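Local coordinates for protein Ufm1-specific protease (Caenorhabditis elegans, PDB 5EJJ) that acts as a thiol protease that cleaves the peptide bond at the C-terminal glycine of ufm-1, a ubiquitin-like modifier attached to target proteins, at residues L57-R62 and Q86-G91; T288-Y293 and H303-T308; E479-F484 and L503-N508. All blocks are in the same frame, centred on the assembly; numbering follows the deposited sequence.

Contact 1 (L57-R62 and Q86-G91); sequences LTESNR and QILPGG
The turn leading into helix 59-68 runs past the irregular loop 86-91, and the two backbones come closest at L57 and L88, whose CA atoms are 6.8 Å apart. The two leucine side chains lie against backbone carbonyl oxygens. L88 is the main bump from the loop side. Its CG lies anti to the backbone N (chi1 -175°), which sends the branched end toward the helix start. There CG sits 3.5 Å from L57 O, and CB and CD2 border the same oxygen. L57 answers in the other direction: its CD1 rests 3.3 Å from Q86 O and also touches the CB of Q86. E59 CG and R62 CD both approach L88 CD1 from the helix, at 4.3 and 4.4 Å. The charged ends beyond them join in a salt bridge. R62 NE and NH2 both reach E59 OE2, NH2 at 2.6 Å, while NH1 pairs with E66. T58 is the N-cap: its OG1 accepts from N61 N at 3.2 Å. This surface contact belongs to the N-terminal MPN domain. L57 and R62 also lie on F36 of strand 33-40, R62 touches L75 of strand 74-81, and L88 O is bonded to N78 ND2 of that strand.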
loop_
_atom_site.group_PDB
_atom_site.type_symbol
_atom_site.label_atom_id
_atom_site.label_comp_id
_atom_site.label_asym_id
_atom_site.label_seq_id
_atom_site.Cartn_x
_atom_site.Cartn_y
_atom_site.Cartn_z
ATOM N N LEU A 57 -0.812 -18.938 -17.319
ATOM C CA LEU A 57 -0.099 -19.951 -16.538
ATOM C C LEU A 57 1.218 -20.366 -17.186
ATOM O O LEU A 57 1.652 -21.515 -17.050
ATOM C CB LEU A 57 -0.964 -21.176 -16.272
ATOM C CG LEU A 57 -2.165 -20.860 -15.386
ATOM C CD1 LEU A 57 -3.123 -22.029 -15.339
ATOM C CD2 LEU A 57 -1.723 -20.486 -13.983
ATOM N N THR A 58 1.842 -19.408 -17.876
ATOM C CA THR A 58 3.147 -19.565 -18.506
ATOM C C THR A 58 4.281 -19.435 -17.499
ATOM O O THR A 58 4.193 -18.660 -16.554
ATOM C CB THR A 58 3.370 -18.460 -19.551
ATOM O OG1 THR A 58 3.206 -17.177 -18.938
ATOM C CG2 THR A 58 2.378 -18.575 -20.683
ATOM N N GLU A 59 5.359 -20.175 -17.728
ATOM C CA GLU A 59 6.601 -19.995 -16.979
ATOM C C GLU A 59 7.099 -18.554 -17.008
ATOM O O GLU A 59 7.756 -18.104 -16.076
ATOM C CB GLU A 59 7.694 -20.909 -17.523
ATOM C CG GLU A 59 8.248 -21.884 -16.505
ATOM C CD GLU A 59 9.388 -21.292 -15.682
ATOM O OE1 GLU A 59 10.429 -20.936 -16.281
ATOM O OE2 GLU A 59 9.243 -21.188 -14.439
ATOM N N SER A 60 6.793 -17.837 -18.085
ATOM C CA SER A 60 7.203 -16.429 -18.207
ATOM C C SER A 60 6.539 -15.563 -17.147
ATOM O O SER A 60 7.194 -14.710 -16.536
ATOM C CB SER A 60 6.881 -15.864 -19.595
ATOM O OG SER A 60 7.235 -16.791 -20.608
ATOM N N ASN A 61 5.242 -15.782 -16.937
ATOM C CA ASN A 61 4.509 -15.015 -15.940
ATOM C C ASN A 61 4.826 -15.469 -14.526
ATOM O O ASN A 61 4.785 -14.667 -13.608
ATOM C CB ASN A 61 2.995 -14.999 -16.210
ATOM C CG ASN A 61 2.602 -13.970 -17.285
ATOM O OD1 ASN A 61 3.331 -13.000 -17.518
ATOM N ND2 ASN A 61 1.451 -14.180 -17.943
ATOM N N ARG A 62 5.166 -16.738 -14.349
ATOM C CA ARG A 62 5.512 -17.208 -13.021
ATOM C C ARG A 62 6.725 -16.431 -12.560
ATOM O O ARG A 62 6.764 -15.916 -11.453
ATOM C CB ARG A 62 5.800 -18.709 -13.004
ATOM C CG ARG A 62 5.797 -19.313 -11.609
ATOM C CD ARG A 62 6.557 -20.659 -11.511
ATOM N NE ARG A 62 7.919 -20.638 -12.081
ATOM C CZ ARG A 62 8.951 -19.898 -11.641
ATOM N NH1 ARG A 62 8.834 -19.065 -10.607
ATOM N NH2 ARG A 62 10.126 -19.984 -12.258
ATOM N N GLN A 86 -5.315 -25.865 -15.946
ATOM C CA GLN A 86 -3.980 -26.220 -16.411
ATOM C C GLN A 86 -2.951 -26.150 -15.291
ATOM O O GLN A 86 -2.973 -25.231 -14.478
ATOM C CB GLN A 86 -3.593 -25.394 -17.627
ATOM C CG GLN A 86 -4.528 -25.670 -18.798
ATOM C CD GLN A 86 -3.909 -25.365 -20.148
ATOM O OE1 GLN A 86 -2.687 -25.233 -20.268
ATOM N NE2 GLN A 86 -4.755 -25.251 -21.178
ATOM N N ILE A 87 -2.078 -27.146 -15.219
ATOM C CA ILE A 87 -1.108 -27.212 -14.135
ATOM C C ILE A 87 0.312 -27.080 -14.649
ATOM O O ILE A 87 0.715 -27.790 -15.567
ATOM C CB ILE A 87 -1.204 -28.532 -13.354
ATOM C CG1 ILE A 87 -2.631 -28.768 -12.843
ATOM C CG2 ILE A 87 -0.170 -28.573 -12.229
ATOM C CD1 ILE A 87 -3.228 -27.615 -12.094
ATOM N N LEU A 88 1.069 -26.184 -14.030
ATOM C CA LEU A 88 2.436 -25.889 -14.427
ATOM C C LEU A 88 3.351 -26.264 -13.264
ATOM O O LEU A 88 3.419 -25.542 -12.264
ATOM C CB LEU A 88 2.524 -24.392 -14.722
ATOM C CG LEU A 88 3.744 -23.663 -15.272
ATOM C CD1 LEU A 88 4.981 -23.714 -14.331
ATOM C CD2 LEU A 88 4.055 -24.163 -16.679
ATOM N N PRO A 89 4.072 -27.387 -13.380
ATOM C CA PRO A 89 4.894 -27.805 -12.231
ATOM C C PRO A 89 6.040 -26.828 -12.023
ATOM O O PRO A 89 6.675 -26.452 -13.008
ATOM C CB PRO A 89 5.441 -29.167 -12.667
ATOM C CG PRO A 89 5.490 -29.085 -14.169
ATOM C CD PRO A 89 4.337 -28.190 -14.588
ATOM N N GLY A 90 6.294 -26.391 -10.796
ATOM C CA GLY A 90 5.506 -26.741 -9.640
ATOM C C GLY A 90 6.330 -26.415 -8.415
ATOM O O GLY A 90 7.555 -26.355 -8.471
ATOM N N GLY A 91 5.675 -26.190 -7.293
ATOM C CA GLY A 91 6.407 -26.168 -6.038
ATOM C C GLY A 91 6.353 -27.546 -5.400
ATOM O O GLY A 91 6.709 -28.513 -6.045
#

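Contact 2 (T288-Y293 and H303-T308); sequences TTSATY and HLQLPT
T289 and A291 pair with L306 and L304 as the hydrogen-bonded positions of two antiparallel strands, whose directions differ by 154°. A291 N meets L304 O at 2.9 Å, nearly in line with the carbonyl, and T289 N meets a lone pair of L306 O in the carbonyl plane. S290 with Q305 and T292 with H303 are the non-hydrogen-bonded pairs. On the face of A291, L304 and L306, the short A291 side chain lets L306 CD1 come close, 3.7 Å from A291 CB. The Y293 ring comes in from the opposite direction and meets this leucine methyl at its edge, near the ring plane, with Y293 OH 3.2 Å from L306 CD1. Y293 CE1 also reaches L304 CD1, at 4.2 Å. Past the inverse gamma turn at P307, the T308 side chain crosses that of T289 at about a right angle, and their OG1 atoms are hydrogen-bonded at 2.7 Å. On the other face, the bend of Q305 at chi2 (-60°) turns its amide toward S290. S290 OG donates to Q305 OE1 at 2.6 Å, and R267 NH1 bonds the same oxygen. NE2 of this amide lies 3.5 Å from T288 OG1. An alanine at Q305 would probably leave S290 OG without its acceptor, take one acceptor from R267 NH1, which also bonds A291 O, and open a gap beside T288. T292 CG2 lies alongside H303 ND1 at 4.1 Å; T292 OG1 is bonded to E242 and H303 NE2 to S70. The arrangement is a two-stranded antiparallel beta hairpin, with helix 253-280 and strand 235-247 on the S290 and Q305 side and helix 312-325 on the L304 and L306 side.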
loop_
_atom_site.group_PDB
_atom_site.type_symbol
_atom_site.label_atom_id
_atom_site.label_comp_id
_atom_site.label_asym_id
_atom_site.label_seq_id
_atom_site.Cartn_x
_atom_site.Cartn_y
_atom_site.Cartn_z
ATOM N N THR A 288 12.982 2.910 -16.659
ATOM C CA THR A 288 11.952 2.582 -15.654
ATOM C C THR A 288 12.009 3.412 -14.368
ATOM O O THR A 288 13.019 4.047 -14.076
ATOM C CB THR A 288 11.985 1.076 -15.258
ATOM O OG1 THR A 288 13.229 0.761 -14.616
ATOM C CG2 THR A 288 11.795 0.191 -16.482
ATOM N N THR A 289 10.909 3.402 -13.612
ATOM C CA THR A 289 10.850 4.002 -12.264
ATOM C C THR A 289 10.612 2.914 -11.237
ATOM O O THR A 289 9.718 2.074 -11.403
ATOM C CB THR A 289 9.649 4.980 -12.050
ATOM O OG1 THR A 289 9.697 6.076 -12.973
ATOM C CG2 THR A 289 9.674 5.521 -10.641
ATOM N N SER A 290 11.377 2.944 -10.155
ATOM C CA SER A 290 11.166 1.977 -9.093
ATOM C C SER A 290 10.059 2.353 -8.113
ATOM O O SER A 290 10.083 3.432 -7.516
ATOM C CB SER A 290 12.458 1.726 -8.338
ATOM O OG SER A 290 13.000 0.490 -8.755
ATOM N N ALA A 291 9.107 1.440 -7.925
ATOM C CA ALA A 291 8.026 1.646 -6.970
ATOM C C ALA A 291 7.864 0.466 -6.022
ATOM O O ALA A 291 8.181 -0.678 -6.361
ATOM C CB ALA A 291 6.708 1.918 -7.707
ATOM N N THR A 292 7.359 0.763 -4.832
ATOM C CA THR A 292 6.949 -0.249 -3.862
ATOM C C THR A 292 5.519 0.073 -3.412
ATOM O O THR A 292 5.174 1.237 -3.203
ATOM C CB THR A 292 7.876 -0.264 -2.639
ATOM O OG1 THR A 292 9.235 -0.320 -3.076
ATOM C CG2 THR A 292 7.607 -1.462 -1.796
ATOM N N TYR A 293 4.686 -0.954 -3.297
ATOM C CA TYR A 293 3.305 -0.787 -2.911
ATOM C C TYR A 293 2.960 -1.768 -1.822
ATOM O O TYR A 293 3.655 -2.765 -1.614
ATOM C CB TYR A 293 2.386 -1.086 -4.080
ATOM C CG TYR A 293 2.636 -0.244 -5.280
ATOM C CD1 TYR A 293 3.515 -0.652 -6.267
ATOM C CD2 TYR A 293 1.989 0.957 -5.436
ATOM C CE1 TYR A 293 3.749 0.130 -7.379
ATOM C CE2 TYR A 293 2.199 1.743 -6.541
ATOM C CZ TYR A 293 3.084 1.333 -7.503
ATOM O OH TYR A 293 3.287 2.142 -8.588
ATOM N N HIS A 303 6.751 -5.235 -5.404
ATOM C CA HIS A 303 7.889 -4.472 -5.899
ATOM C C HIS A 303 7.893 -4.446 -7.407
ATOM O O HIS A 303 7.850 -5.479 -8.042
ATOM C CB HIS A 303 9.177 -5.097 -5.423
ATOM C CG HIS A 303 9.163 -5.464 -3.982
ATOM N ND1 HIS A 303 9.826 -4.729 -3.026
ATOM C CD2 HIS A 303 8.570 -6.491 -3.327
ATOM C CE1 HIS A 303 9.644 -5.292 -1.848
ATOM N NE2 HIS A 303 8.881 -6.360 -2.001
ATOM N N LEU A 304 7.952 -3.265 -7.997
ATOM C CA LEU A 304 7.805 -3.189 -9.432
ATOM C C LEU A 304 8.676 -2.107 -10.032
ATOM O O LEU A 304 8.824 -1.018 -9.468
ATOM C CB LEU A 304 6.347 -2.921 -9.798
ATOM C CG LEU A 304 5.294 -3.945 -9.383
ATOM C CD1 LEU A 304 3.924 -3.397 -9.670
ATOM C CD2 LEU A 304 5.520 -5.263 -10.099
ATOM N N GLN A 305 9.259 -2.439 -11.177
ATOM C CA GLN A 305 9.900 -1.476 -12.058
ATOM C C GLN A 305 8.818 -1.036 -13.028
ATOM O O GLN A 305 8.209 -1.878 -13.704
ATOM C CB GLN A 305 11.033 -2.150 -12.809
ATOM C CG GLN A 305 12.006 -2.797 -11.888
ATOM C CD GLN A 305 12.604 -1.777 -10.970
ATOM O OE1 GLN A 305 12.298 -1.745 -9.783
ATOM N NE2 GLN A 305 13.439 -0.902 -11.519
ATOM N N LEU A 306 8.541 0.270 -13.060
ATOM C CA LEU A 306 7.429 0.803 -13.860
ATOM C C LEU A 306 7.881 1.483 -15.159
ATOM O O LEU A 306 8.779 2.334 -15.149
ATOM C CB LEU A 306 6.624 1.784 -13.027
ATOM C CG LEU A 306 5.921 1.181 -11.831
ATOM C CD1 LEU A 306 5.273 2.286 -11.059
ATOM C CD2 LEU A 306 4.901 0.172 -12.310
ATOM N N PRO A 307 7.269 1.098 -16.285
ATOM C CA PRO A 307 7.606 1.689 -17.587
ATOM C C PRO A 307 7.025 3.094 -17.746
ATOM O O PRO A 307 5.965 3.258 -18.336
ATOM C CB PRO A 307 6.979 0.714 -18.597
ATOM C CG PRO A 307 5.898 0.009 -17.839
ATOM C CD PRO A 307 6.355 -0.050 -16.400
ATOM N N THR A 308 7.718 4.101 -17.232
ATOM C CA THR A 308 7.159 5.451 -17.177
ATOM C C THR A 308 7.461 6.354 -18.388
ATOM O O THR A 308 7.048 7.526 -18.415
ATOM C CB THR A 308 7.596 6.177 -15.902
ATOM O OG1 THR A 308 8.968 5.850 -15.604
ATOM C CG2 THR A 308 6.687 5.798 -14.744
#

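Contact 3 (E479-F484 and L503-N508); sequences ELARHF and LGVDFN
Next to V505, which faces the helix, D506 has its carboxylate held by the chain at 367-370: OD1 takes weak hydrogen bonds from Q367 NE2 and V369 N, and OD2 accepts from G370 N. Across the contact itself there are only van der Waals touches, partly with backbone atoms. Helix 479-484 lies over strand 503-507, with axes 8.4 Å apart at an angle of 130°. F484 does most of the reaching. Its CG is anti to the carbonyl carbon (chi1 -74°), and the ring is carried down onto the strand backbone. L503 O lies over one face, 3.5 Å above the ring plane and offset toward the rim. CZ comes within 3.4 Å of L503 C, and CE2 within 3.5 Å of G504 CA, where the strand presents bare backbone. The V505 side chain points toward the helix. Its two methyls divide the work. CG1 meets L480 CD2 at 3.9 Å, the two side chains crossing at a slant. CG2 touches the A481 methyl at 4.0 Å. F484 CE2 is more distant from CG1. Within the peptidase C78 region, the helix packs against the antiparallel sheet. L480 also touches F516 of strand 514-519, F484 touches V491 of strand 491-494, and the V505 backbone bonds to T373 of strand 371-374.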
loop_
_atom_site.group_PDB
_atom_site.type_symbol
_atom_site.label_atom_id
_atom_site.label_comp_id
_atom_site.label_asym_id
_atom_site.label_seq_id
_atom_site.Cartn_x
_atom_site.Cartn_y
_atom_site.Cartn_z
ATOM N N GLU A 479 -26.529 6.342 7.315
ATOM C CA GLU A 479 -26.042 6.777 5.999
ATOM C C GLU A 479 -24.593 7.300 6.022
ATOM O O GLU A 479 -23.943 7.413 4.972
ATOM C CB GLU A 479 -26.980 7.837 5.419
ATOM C CG GLU A 479 -27.411 8.892 6.436
ATOM C CD GLU A 479 -28.729 9.576 6.076
ATOM O OE1 GLU A 479 -28.841 10.112 4.944
ATOM O OE2 GLU A 479 -29.654 9.574 6.931
ATOM N N LEU A 480 -24.105 7.618 7.222
ATOM C CA LEU A 480 -22.704 7.986 7.441
ATOM C C LEU A 480 -21.789 6.748 7.479
ATOM O O LEU A 480 -20.648 6.791 6.999
ATOM C CB LEU A 480 -22.554 8.803 8.731
ATOM C CG LEU A 480 -21.231 9.558 8.909
ATOM C CD1 LEU A 480 -21.083 10.652 7.857
ATOM C CD2 LEU A 480 -21.077 10.138 10.308
ATOM N N ALA A 481 -22.290 5.655 8.057
ATOM C CA ALA A 481 -21.615 4.356 7.986
ATOM C C ALA A 481 -21.627 3.853 6.544
ATOM O O ALA A 481 -20.612 3.402 6.018
ATOM C CB ALA A 481 -22.293 3.349 8.896
ATOM N N ARG A 482 -22.792 3.949 5.913
ATOM C CA ARG A 482 -22.956 3.581 4.518
ATOM C C ARG A 482 -21.945 4.302 3.636
ATOM O O ARG A 482 -21.475 3.747 2.643
ATOM C CB ARG A 482 -24.371 3.921 4.057
ATOM C CG ARG A 482 -24.641 3.581 2.610
ATOM C CD ARG A 482 -25.434 2.297 2.498
ATOM N NE ARG A 482 -25.289 1.685 1.179
ATOM C CZ ARG A 482 -24.487 0.656 0.915
ATOM N NH1 ARG A 482 -23.752 0.108 1.882
ATOM N NH2 ARG A 482 -24.424 0.173 -0.319
ATOM N N HIS A 483 -21.617 5.544 3.992
ATOM C CA HIS A 483 -20.632 6.313 3.232
ATOM C C HIS A 483 -19.287 5.633 3.297
ATOM O O HIS A 483 -18.742 5.224 2.269
ATOM C CB HIS A 483 -20.486 7.747 3.762
ATOM C CG HIS A 483 -19.281 8.467 3.230
ATOM N ND1 HIS A 483 -19.166 8.866 1.912
ATOM C CD2 HIS A 483 -18.132 8.849 3.840
ATOM C CE1 HIS A 483 -17.999 9.460 1.736
ATOM N NE2 HIS A 483 -17.354 9.467 2.891
ATOM N N PHE A 484 -18.764 5.522 4.516
ATOM C CA PHE A 484 -17.461 4.903 4.759
ATOM C C PHE A 484 -17.284 3.502 4.143
ATOM O O PHE A 484 -16.185 3.138 3.740
ATOM C CB PHE A 484 -17.191 4.843 6.255
ATOM C CG PHE A 484 -16.835 6.160 6.862
ATOM C CD1 PHE A 484 -15.860 6.956 6.303
ATOM C CD2 PHE A 484 -17.462 6.595 8.015
ATOM C CE1 PHE A 484 -15.524 8.170 6.880
ATOM C CE2 PHE A 484 -17.128 7.801 8.597
ATOM C CZ PHE A 484 -16.162 8.585 8.032
ATOM N N LEU A 503 -13.398 10.240 10.536
ATOM C CA LEU A 503 -12.717 9.098 9.938
ATOM C C LEU A 503 -13.495 7.792 10.060
ATOM O O LEU A 503 -13.268 6.856 9.297
ATOM C CB LEU A 503 -11.335 8.939 10.562
ATOM C CG LEU A 503 -10.445 10.142 10.273
ATOM C CD1 LEU A 503 -9.117 9.996 10.969
ATOM C CD2 LEU A 503 -10.266 10.290 8.782
ATOM N N GLY A 504 -14.409 7.721 11.016
ATOM C CA GLY A 504 -15.187 6.513 11.189
ATOM C C GLY A 504 -16.220 6.591 12.289
ATOM O O GLY A 504 -16.267 7.546 13.065
ATOM N N VAL A 505 -17.055 5.563 12.348
ATOM C CA VAL A 505 -18.101 5.474 13.348
ATOM C C VAL A 505 -17.980 4.174 14.190
ATOM O O VAL A 505 -17.283 3.236 13.802
ATOM C CB VAL A 505 -19.481 5.624 12.677
ATOM C CG1 VAL A 505 -19.664 7.046 12.209
ATOM C CG2 VAL A 505 -19.602 4.694 11.496
ATOM N N ASP A 506 -18.622 4.149 15.358
ATOM C CA ASP A 506 -18.654 2.974 16.236
ATOM C C ASP A 506 -20.119 2.717 16.599
ATOM O O ASP A 506 -20.586 3.136 17.655
ATOM C CB ASP A 506 -17.828 3.236 17.507
ATOM C CG ASP A 506 -17.360 1.951 18.200
ATOM O OD1 ASP A 506 -16.412 2.023 19.034
ATOM O OD2 ASP A 506 -17.937 0.879 17.902
ATOM N N PHE A 507 -20.836 2.034 15.710
ATOM C CA PHE A 507 -22.295 1.944 15.775
ATOM C C PHE A 507 -22.834 0.569 16.200
ATOM O O PHE A 507 -22.576 -0.444 15.549
ATOM C CB PHE A 507 -22.887 2.352 14.425
ATOM C CG PHE A 507 -24.374 2.203 14.342
ATOM C CD1 PHE A 507 -25.185 2.593 15.398
ATOM C CD2 PHE A 507 -24.969 1.701 13.194
ATOM C CE1 PHE A 507 -26.557 2.465 15.319
ATOM C CE2 PHE A 507 -26.343 1.574 13.104
ATOM C CZ PHE A 507 -27.138 1.953 14.167
ATOM N N ASN A 508 -23.615 0.568 17.281
ATOM C CA ASN A 508 -24.222 -0.636 17.865
ATOM C C ASN A 508 -25.748 -0.648 17.635
ATOM O O ASN A 508 -26.494 -0.083 18.432
ATOM C CB ASN A 508 -23.899 -0.651 19.369
ATOM C CG ASN A 508 -24.344 -1.924 20.075
ATOM O OD1 ASN A 508 -25.413 -2.473 19.806
ATOM N ND2 ASN A 508 -23.522 -2.384 21.013
#

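Overall arrangement
The three contacts follow one another along the chain, one in each of three family regions. Contacts 1 and 2 are neighbours, with centres 24 Å apart and nearest atoms about 10 Å apart. Helix 312-325 passes by both, near N61 of contact 1 and on L304 and L306 of contact 2. The end of helix 59-68 also bonds to H303, through S68. Contact 3 stands apart in the peptidase region, its centre 43 Å from that of contact 1 and 35 Å from that of contact 2. It alone is near the catalytic site: the L503 side chain is about 9 Å from that of D520, probably part of the active site.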